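Local coordinates for E3 SUMO-protein ligase SIZ2 (Saccharomyces cerevisiae, PDB 6U75) that acts as a PIAS-family E3 ligase of the SUMO pathway, promoting SUMO attachment to target proteins, possibly including septins, and may take part in chromosome maintenance, at residues K9-I14 against I136-S141; E70-P75 against G101-L106; K148-P153 against L238-F243. All coordinates share one frame; numbering follows the deposited sequence.

Contact 1 (K9-I14 against I136-S141)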
loop_
_atom_site.group_PDB
_atom_site.type_symbol
_atom_site.label_atom_id
_atom_site.label_comp_id
_atom_site.label_asym_id
_atom_site.label_seq_id
_atom_site.Cartn_x
_atom_site.Cartn_y
_atom_site.Cartn_z
ATOM N N LYS A 9 -7.715 1.997 -8.023
ATOM C CA LYS A 9 -9.008 1.331 -8.127
ATOM C C LYS A 9 -9.364 1.117 -9.592
ATOM O O LYS A 9 -9.096 1.991 -10.430
ATOM C CB LYS A 9 -10.115 2.135 -7.433
ATOM C CG LYS A 9 -10.091 2.015 -5.914
ATOM C CD LYS A 9 -10.553 0.637 -5.452
ATOM C CE LYS A 9 -10.036 0.305 -4.062
ATOM N NZ LYS A 9 -10.482 1.292 -3.041
ATOM N N PRO A 10 -9.977 -0.018 -9.928
ATOM C CA PRO A 10 -10.181 -0.353 -11.341
ATOM C C PRO A 10 -11.290 0.466 -11.982
ATOM O O PRO A 10 -12.306 0.779 -11.356
ATOM C CB PRO A 10 -10.547 -1.840 -11.296
ATOM C CG PRO A 10 -11.209 -2.010 -9.976
ATOM C CD PRO A 10 -10.545 -1.041 -9.032
ATOM N N ILE A 11 -11.080 0.803 -13.252
ATOM C CA ILE A 11 -12.075 1.471 -14.071
ATOM C C ILE A 11 -12.577 0.559 -15.181
ATOM O O ILE A 11 -13.777 0.513 -15.458
ATOM C CB ILE A 11 -11.494 2.777 -14.657
ATOM C CG1 ILE A 11 -11.030 3.714 -13.537
ATOM C CG2 ILE A 11 -12.511 3.464 -15.557
ATOM C CD1 ILE A 11 -12.132 4.144 -12.588
ATOM N N VAL A 12 -11.671 -0.177 -15.818
ATOM C CA VAL A 12 -12.034 -1.124 -16.865
ATOM C C VAL A 12 -10.859 -2.066 -17.074
ATOM O O VAL A 12 -9.697 -1.655 -17.026
ATOM C CB VAL A 12 -12.419 -0.396 -18.175
ATOM C CG1 VAL A 12 -11.328 0.585 -18.580
ATOM C CG2 VAL A 12 -12.675 -1.403 -19.284
ATOM N N GLN A 13 -11.173 -3.338 -17.298
ATOM C CA GLN A 13 -10.160 -4.315 -17.658
ATOM C C GLN A 13 -9.868 -4.227 -19.148
ATOM O O GLN A 13 -10.778 -4.053 -19.963
ATOM C CB GLN A 13 -10.627 -5.725 -17.299
ATOM C CG GLN A 13 -9.587 -6.804 -17.547
ATOM C CD GLN A 13 -10.056 -8.173 -17.097
ATOM O OE1 GLN A 13 -11.132 -8.315 -16.518
ATOM N NE2 GLN A 13 -9.246 -9.190 -17.364
ATOM N N ILE A 14 -8.596 -4.343 -19.503
ATOM C CA ILE A 14 -8.203 -4.311 -20.913
ATOM C C ILE A 14 -8.419 -5.700 -21.512
ATOM O O ILE A 14 -7.892 -6.685 -20.971
ATOM C CB ILE A 14 -6.750 -3.871 -21.059
ATOM C CG1 ILE A 14 -6.593 -2.397 -20.672
ATOM C CG2 ILE A 14 -6.265 -4.100 -22.483
ATOM C CD1 ILE A 14 -7.263 -1.419 -21.625
ATOM N N ILE A 136 -7.060 -0.414 -16.627
ATOM C CA ILE A 136 -7.060 1.026 -16.413
ATOM C C ILE A 136 -7.548 1.277 -14.994
ATOM O O ILE A 136 -8.515 0.657 -14.535
ATOM C CB ILE A 136 -7.930 1.741 -17.461
ATOM C CG1 ILE A 136 -7.394 1.434 -18.861
ATOM C CG2 ILE A 136 -7.949 3.246 -17.206
ATOM C CD1 ILE A 136 -7.987 2.283 -19.961
ATOM N N VAL A 137 -6.862 2.162 -14.279
ATOM C CA VAL A 137 -7.129 2.377 -12.865
ATOM C C VAL A 137 -7.009 3.859 -12.551
ATOM O O VAL A 137 -6.218 4.583 -13.161
ATOM C CB VAL A 137 -6.169 1.567 -11.966
ATOM C CG1 VAL A 137 -6.236 0.085 -12.302
ATOM C CG2 VAL A 137 -4.745 2.085 -12.105
ATOM N N GLU A 138 -7.804 4.301 -11.586
ATOM C CA GLU A 138 -7.648 5.623 -10.996
ATOM C C GLU A 138 -6.719 5.493 -9.797
ATOM O O GLU A 138 -6.976 4.687 -8.895
ATOM C CB GLU A 138 -8.998 6.202 -10.576
ATOM C CG GLU A 138 -8.930 7.654 -10.129
ATOM C CD GLU A 138 -10.280 8.197 -9.704
ATOM O OE1 GLU A 138 -10.359 8.808 -8.618
ATOM O OE2 GLU A 138 -11.261 8.007 -10.453
ATOM N N VAL A 139 -5.635 6.266 -9.798
ATOM C CA VAL A 139 -4.627 6.201 -8.749
ATOM C C VAL A 139 -4.852 7.344 -7.773
ATOM O O VAL A 139 -5.363 8.411 -8.132
ATOM C CB VAL A 139 -3.196 6.244 -9.329
ATOM C CG1 VAL A 139 -2.983 5.101 -10.312
ATOM C CG2 VAL A 139 -2.919 7.589 -9.991
ATOM N N PHE A 140 -4.462 7.117 -6.521
ATOM C CA PHE A 140 -4.586 8.104 -5.460
ATOM C C PHE A 140 -3.257 8.219 -4.730
ATOM O O PHE A 140 -2.615 7.208 -4.430
ATOM C CB PHE A 140 -5.693 7.727 -4.472
ATOM C CG PHE A 140 -7.029 7.504 -5.117
ATOM C CD1 PHE A 140 -7.930 8.545 -5.252
ATOM C CD2 PHE A 140 -7.383 6.252 -5.590
ATOM C CE1 PHE A 140 -9.160 8.342 -5.845
ATOM C CE2 PHE A 140 -8.612 6.042 -6.184
ATOM C CZ PHE A 140 -9.501 7.089 -6.311
ATOM N N SER A 141 -2.853 9.447 -4.446
ATOM C CA SER A 141 -1.581 9.689 -3.787
ATOM C C SER A 141 -1.741 9.638 -2.275
ATOM O O SER A 141 -2.855 9.745 -1.751
ATOM C CB SER A 141 -1.026 11.047 -4.199
ATOM O OG SER A 141 -1.741 12.093 -3.569
#
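I136 and V12 lie side by side and point the same way, with V12 CG1 3.8 Å from I136 CB, and this pair begins the closely packed part of the contact. V12 has its CG1 between the backbone N and the carbonyl carbon (chi1 52°), which lays that methyl along both the CB and the CD1 end of I136. I14 comes in across the isoleucine rather than along it, its CD1 resting 4.0 Å from I136 CG1. L43 and N40 of helix 38-46 cover this cluster, L43 touching V12 and N40 touching I14 and I136. An alanine at I136 would probably leave I14 CD1 without its apolar partner on this strand and V12 CG1 with only the CB to rest on, opening a gap beside the helix.

The backbones form an antiparallel ladder interrupted by a classic beta bulge. K9 and E138 are a hydrogen-bonded pair, joined from K9 N to E138 O and from E138 N to K9 O, and P10 and V137 follow as a non-hydrogen-bonded pair. After that, I11 and V12 both face I136: I11 N bonds to I136 O at 2.9 Å, and I136 N bonds to V12 O at 2.9 Å. At the extra residue, I11, the N-terminal strand of this PINIT domain turns a corner. V137, on the other face of the sheet, packs on Y53 of strand 50-58.

Toward K9 the packing thins. I11 CG1 lies over the backbone at 3.8 Å from E138 N, and beyond it K9 CG approaches F140 CE2 obliquely at 4.3 Å. K9 is exposed, and the end of its chain leads away from the other strand.

Contact 2 (E70-P75 against G101-L106)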
loop_
_atom_site.group_PDB
_atom_site.type_symbol
_atom_site.label_atom_id
_atom_site.label_comp_id
_atom_site.label_asym_id
_atom_site.label_seq_id
_atom_site.Cartn_x
_atom_site.Cartn_y
_atom_site.Cartn_z
ATOM N N GLU A 70 -6.637 -11.887 -6.992
ATOM C CA GLU A 70 -5.320 -12.389 -6.623
ATOM C C GLU A 70 -4.484 -11.282 -5.992
ATOM O O GLU A 70 -4.448 -10.151 -6.484
ATOM C CB GLU A 70 -4.589 -12.947 -7.847
ATOM C CG GLU A 70 -5.474 -13.646 -8.870
ATOM C CD GLU A 70 -5.993 -12.698 -9.937
ATOM O OE1 GLU A 70 -6.238 -11.516 -9.616
ATOM O OE2 GLU A 70 -6.146 -13.133 -11.097
ATOM N N ALA A 71 -3.809 -11.613 -4.893
ATOM C CA ALA A 71 -2.839 -10.692 -4.313
ATOM C C ALA A 71 -1.680 -10.491 -5.280
ATOM O O ALA A 71 -1.272 -11.418 -5.987
ATOM C CB ALA A 71 -2.330 -11.227 -2.975
ATOM N N ILE A 72 -1.146 -9.272 -5.314
ATOM C CA ILE A 72 -0.131 -8.926 -6.306
ATOM C C ILE A 72 1.131 -9.730 -6.010
ATOM O O ILE A 72 1.779 -9.535 -4.979
ATOM C CB ILE A 72 0.156 -7.422 -6.322
ATOM C CG1 ILE A 72 -1.061 -6.673 -6.870
ATOM C CG2 ILE A 72 1.404 -7.130 -7.157
ATOM C CD1 ILE A 72 -0.891 -5.172 -6.953
ATOM N N ASP A 73 1.485 -10.632 -6.923
ATOM C CA ASP A 73 2.701 -11.432 -6.808
ATOM C C ASP A 73 3.302 -11.584 -8.197
ATOM O O ASP A 73 2.713 -12.238 -9.064
ATOM C CB ASP A 73 2.413 -12.796 -6.185
ATOM C CG ASP A 73 2.340 -12.742 -4.673
ATOM O OD1 ASP A 73 3.297 -12.237 -4.050
ATOM O OD2 ASP A 73 1.324 -13.199 -4.106
ATOM N N PHE A 74 4.459 -10.972 -8.408
ATOM C CA PHE A 74 5.227 -11.160 -9.628
ATOM C C PHE A 74 6.245 -12.280 -9.438
ATOM O O PHE A 74 6.710 -12.522 -8.319
ATOM C CB PHE A 74 5.959 -9.876 -10.006
ATOM C CG PHE A 74 5.120 -8.895 -10.771
ATOM C CD1 PHE A 74 4.307 -7.991 -10.111
ATOM C CD2 PHE A 74 5.156 -8.867 -12.155
ATOM C CE1 PHE A 74 3.541 -7.083 -10.817
ATOM C CE2 PHE A 74 4.392 -7.963 -12.866
ATOM C CZ PHE A 74 3.585 -7.069 -12.196
ATOM N N PRO A 75 6.615 -12.984 -10.505
ATOM C CA PRO A 75 7.705 -13.962 -10.390
ATOM C C PRO A 75 9.031 -13.250 -10.167
ATOM O O PRO A 75 9.389 -12.336 -10.910
ATOM C CB PRO A 75 7.674 -14.696 -11.734
ATOM C CG PRO A 75 7.038 -13.732 -12.676
ATOM C CD PRO A 75 6.054 -12.939 -11.867
ATOM N N GLY A 101 3.687 -7.022 -3.536
ATOM C CA GLY A 101 4.144 -6.476 -4.791
ATOM C C GLY A 101 3.294 -5.302 -5.236
ATOM O O GLY A 101 2.161 -5.127 -4.794
ATOM N N ASN A 102 3.865 -4.493 -6.117
ATOM C CA ASN A 102 3.179 -3.366 -6.723
ATOM C C ASN A 102 2.938 -3.622 -8.202
ATOM O O ASN A 102 3.619 -4.446 -8.822
ATOM C CB ASN A 102 3.994 -2.075 -6.563
ATOM C CG ASN A 102 3.885 -1.483 -5.174
ATOM O OD1 ASN A 102 2.994 -1.837 -4.403
ATOM N ND2 ASN A 102 4.788 -0.566 -4.854
ATOM N N PRO A 103 1.969 -2.941 -8.802
ATOM C CA PRO A 103 1.770 -3.050 -10.249
ATOM C C PRO A 103 2.818 -2.248 -11.009
ATOM O O PRO A 103 3.547 -1.428 -10.450
ATOM C CB PRO A 103 0.365 -2.476 -10.457
ATOM C CG PRO A 103 0.181 -1.526 -9.325
ATOM C CD PRO A 103 0.935 -2.110 -8.161
ATOM N N ALA A 104 2.883 -2.506 -12.312
ATOM C CA ALA A 104 3.788 -1.808 -13.215
ATOM C C ALA A 104 2.993 -0.819 -14.054
ATOM O O ALA A 104 1.932 -1.161 -14.585
ATOM C CB ALA A 104 4.530 -2.795 -14.118
ATOM N N ASN A 105 3.509 0.402 -14.172
ATOM C CA ASN A 105 2.839 1.465 -14.913
ATOM C C ASN A 105 3.285 1.409 -16.370
ATOM O O ASN A 105 4.444 1.697 -16.684
ATOM C CB ASN A 105 3.151 2.827 -14.297
ATOM C CG ASN A 105 2.440 3.965 -15.004
ATOM O OD1 ASN A 105 1.400 3.768 -15.631
ATOM N ND2 ASN A 105 3.001 5.164 -14.905
ATOM N N LEU A 106 2.365 1.041 -17.258
ATOM C CA LEU A 106 2.631 0.975 -18.688
ATOM C C LEU A 106 2.218 2.241 -19.428
ATOM O O LEU A 106 2.424 2.325 -20.644
ATOM C CB LEU A 106 1.900 -0.225 -19.302
ATOM C CG LEU A 106 2.084 -1.580 -18.617
ATOM C CD1 LEU A 106 1.160 -2.611 -19.243
ATOM C CD2 LEU A 106 3.531 -2.042 -18.692
#
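I72 and G101 meet because the isoleucine has CG2 anti to its backbone N and CG1 anti to its carbonyl carbon (chi1 -69°), which turns both branches onto the glycine carbonyl. I72 CG2 lies 3.2 Å from G101 O, and CB is only slightly farther from the same oxygen. The second torsion is extended (chi2 -179°), carrying CD1 past the carbonyl until it crosses P103, where I72 CD1 is 3.8 Å from P103 CD. Two residues on, the ring of F74 reaches the next peptide: F74 CE1 comes obliquely to N102 O at 3.3 Å. The rim of the same ring faces the backbone of the proline, with P103 CA near the ring plane and 4.4 Å from F74 CE1.

The contact is therefore mainly side chain on backbone. I72 and F74, both buried, supply the apolar surface, and the G101-P103 chain passes along it. G101 brings bare backbone to I72. Polar linkage between the segments is slight: G101 N to I72 O is a weak hydrogen bond at 3.5 Å. Between the two large residues, D73 turns its side chain to the loop that precedes G101, where OD1 forms a salt bridge with K92 and accepts a hydrogen bond from G99 N.

This is internal loop packing of the PINIT domain. Y8 of strand 8-10 touches both I72 and P103, S56 of strand 50-58 lies against F74, and strand 104-105 goes on to pair antiparallel with strand 50-58, while N102 ND2 reaches out weakly to S219 O, just beyond helix 211-218 of the SP-RING part.

Contact 3 (K148-P153 against L238-F243)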
loop_
_atom_site.group_PDB
_atom_site.type_symbol
_atom_site.label_atom_id
_atom_site.label_comp_id
_atom_site.label_asym_id
_atom_site.label_seq_id
_atom_site.Cartn_x
_atom_site.Cartn_y
_atom_site.Cartn_z
ATOM N N LYS A 148 -8.561 11.895 3.292
ATOM C CA LYS A 148 -9.653 10.994 3.649
ATOM C C LYS A 148 -9.581 10.609 5.122
ATOM O O LYS A 148 -10.593 10.627 5.833
ATOM C CB LYS A 148 -9.619 9.740 2.774
ATOM C CG LYS A 148 -10.105 9.955 1.350
ATOM C CD LYS A 148 -10.210 8.644 0.580
ATOM C CE LYS A 148 -11.297 7.737 1.145
ATOM N NZ LYS A 148 -11.545 6.547 0.281
ATOM N N ILE A 149 -8.386 10.255 5.597
ATOM C CA ILE A 149 -8.227 9.840 6.990
ATOM C C ILE A 149 -8.606 10.974 7.935
ATOM O O ILE A 149 -9.260 10.756 8.962
ATOM C CB ILE A 149 -6.786 9.357 7.244
ATOM C CG1 ILE A 149 -6.525 8.048 6.494
ATOM C CG2 ILE A 149 -6.537 9.194 8.741
ATOM C CD1 ILE A 149 -5.075 7.610 6.508
ATOM N N LEU A 150 -8.199 12.200 7.605
ATOM C CA LEU A 150 -8.472 13.334 8.480
ATOM C C LEU A 150 -9.968 13.595 8.596
ATOM O O LEU A 150 -10.457 13.983 9.663
ATOM C CB LEU A 150 -7.752 14.578 7.959
ATOM C CG LEU A 150 -6.225 14.531 8.031
ATOM C CD1 LEU A 150 -5.613 15.729 7.325
ATOM C CD2 LEU A 150 -5.764 14.469 9.476
ATOM N N LYS A 151 -10.712 13.388 7.509
ATOM C CA LYS A 151 -12.149 13.631 7.525
ATOM C C LYS A 151 -12.910 12.616 8.369
ATOM O O LYS A 151 -14.100 12.822 8.628
ATOM C CB LYS A 151 -12.684 13.635 6.090
ATOM C CG LYS A 151 -12.307 14.888 5.305
ATOM C CD LYS A 151 -12.607 14.754 3.818
ATOM C CE LYS A 151 -12.469 16.092 3.100
ATOM N NZ LYS A 151 -11.152 16.745 3.351
ATOM N N ARG A 152 -12.260 11.547 8.810
ATOM C CA ARG A 152 -12.909 10.537 9.627
ATOM C C ARG A 152 -13.009 10.994 11.077
ATOM O O ARG A 152 -12.306 11.914 11.502
ATOM C CB ARG A 152 -12.130 9.229 9.559
ATOM C CG ARG A 152 -12.040 8.641 8.172
ATOM C CD ARG A 152 -11.123 7.439 8.153
ATOM N NE ARG A 152 -11.004 6.875 6.814
ATOM C CZ ARG A 152 -10.221 5.848 6.502
ATOM N NH1 ARG A 152 -9.481 5.264 7.434
ATOM N NH2 ARG A 152 -10.181 5.405 5.253
ATOM N N PRO A 153 -13.881 10.364 11.865
ATOM C CA PRO A 153 -13.911 10.659 13.303
ATOM C C PRO A 153 -12.666 10.113 13.986
ATOM O O PRO A 153 -12.264 8.970 13.754
ATOM C CB PRO A 153 -15.182 9.954 13.785
ATOM C CG PRO A 153 -15.403 8.862 12.798
ATOM C CD PRO A 153 -14.926 9.398 11.480
ATOM N N LEU A 238 -7.476 3.150 9.815
ATOM C CA LEU A 238 -6.623 4.239 10.269
ATOM C C LEU A 238 -7.468 5.414 10.745
ATOM O O LEU A 238 -8.379 5.861 10.042
ATOM C CB LEU A 238 -5.692 4.686 9.144
ATOM C CG LEU A 238 -4.748 3.619 8.589
ATOM C CD1 LEU A 238 -3.993 4.148 7.381
ATOM C CD2 LEU A 238 -3.780 3.152 9.661
ATOM N N LYS A 239 -7.163 5.911 11.942
ATOM C CA LYS A 239 -7.833 7.086 12.480
ATOM C C LYS A 239 -6.844 7.863 13.338
ATOM O O LYS A 239 -5.890 7.297 13.877
ATOM C CB LYS A 239 -9.074 6.702 13.298
ATOM C CG LYS A 239 -10.076 5.862 12.518
ATOM C CD LYS A 239 -11.434 5.781 13.201
ATOM C CE LYS A 239 -11.353 5.102 14.557
ATOM N NZ LYS A 239 -12.484 4.152 14.766
ATOM N N ILE A 240 -7.079 9.167 13.449
ATOM C CA ILE A 240 -6.211 10.036 14.234
ATOM C C ILE A 240 -6.501 9.834 15.714
ATOM O O ILE A 240 -7.650 9.605 16.115
ATOM C CB ILE A 240 -6.406 11.508 13.828
ATOM C CG1 ILE A 240 -6.019 11.725 12.361
ATOM C CG2 ILE A 240 -5.594 12.421 14.738
ATOM C CD1 ILE A 240 -4.544 11.526 12.068
ATOM N N SER A 241 -5.456 9.921 16.534
ATOM C CA SER A 241 -5.585 9.824 17.984
ATOM C C SER A 241 -5.686 11.233 18.557
ATOM O O SER A 241 -4.725 12.006 18.497
ATOM C CB SER A 241 -4.398 9.077 18.585
ATOM O OG SER A 241 -4.359 9.245 19.992
ATOM N N GLU A 242 -6.852 11.567 19.114
ATOM C CA GLU A 242 -7.048 12.905 19.657
ATOM C C GLU A 242 -6.119 13.177 20.833
ATOM O O GLU A 242 -5.674 14.313 21.020
ATOM C CB GLU A 242 -8.505 13.089 20.081
ATOM C CG GLU A 242 -8.866 14.520 20.440
ATOM C CD GLU A 242 -10.276 14.651 20.978
ATOM O OE1 GLU A 242 -10.900 13.610 21.276
ATOM O OE2 GLU A 242 -10.762 15.795 21.103
ATOM N N PHE A 243 -5.809 12.152 21.628
ATOM C CA PHE A 243 -4.974 12.347 22.811
ATOM C C PHE A 243 -3.570 12.799 22.423
ATOM O O PHE A 243 -3.099 13.863 22.849
ATOM C CB PHE A 243 -4.931 11.046 23.618
ATOM C CG PHE A 243 -4.347 11.196 24.993
ATOM C CD1 PHE A 243 -5.010 11.923 25.968
ATOM C CD2 PHE A 243 -3.144 10.590 25.319
ATOM C CE1 PHE A 243 -4.477 12.056 27.237
ATOM C CE2 PHE A 243 -2.608 10.717 26.586
ATOM C CZ PHE A 243 -3.276 11.451 27.545
HETATM O O HOH W 1 -9.311 10.432 11.837
#
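I149 is the bump that enters the opposite segment, filling the hollow between L238 and I240, whose CB atoms both point toward the helix end. Its two branches part company there. I149 CG1 is anti to the carbonyl carbon and carries I149 CD1 across the leucine, 3.7 Å from L238 CD1, while I149 CG2 turns the other way and comes to 4.4 Å from I240 CG1. I240 answers in kind: L150 CD2 meets I240 CG1 at 4.0 Å, so that this isoleucine nestles against the two neighbouring helix residues. L150 starts out pointing away from the strand, and only the end of its side chain returns to make the touch.

The interlocking joins the C-terminal part of helix 142-150, which follows strand 130-139 of the PINIT sheet, to strand 239-240, an outer strand of the small antiparallel sheet in the SP-RING zinc finger. F214 and L215 of helix 211-218 extend the apolar pocket around L238 and I149. The zinc ion, held by C203, H205, C226 and C229, lies about 9 Å from the L238 side chain.

R152 closes one border of the hollow. Its chain is extended from CG to NE, and R152 NH1 reaches a lone pair of L238 O, in the carbonyl plane at 2.9 Å; I149 CG1 lies above one face of its guanidinium, offset toward the rim. The same NH1 also donates to F235 O, and the group makes a cation-pi contact with the F235 ring. At another border the bent K239 chain lays its CD 3.3 Å from P153 O before NZ pairs with D201. A water fits between the backbones, donating to I149 O at 2.9 Å and accepting from I240 N at 3.0 Å.

In the fold
Starting at the N terminus, the chain lays down residues 9-14 and makes its way through most of the PINIT domain before strand 130-139 returns to close contact 1, a loop of 121 intervening residues. Contact 2 is nested within that loop: 70-75 and 101-106 close a much shorter excursion, and both contacts reach the same antiparallel sheet, their centres about 14 Å apart. Strand 130-139 then leads almost directly into helix 142-150, where contact 3 opens; it closes at 238-243, in series with the other two. Contacts 1 and 2 both tie parts of the PINIT domain to one another, whereas contact 3 joins helix 142-150 to the SP-RING zinc finger.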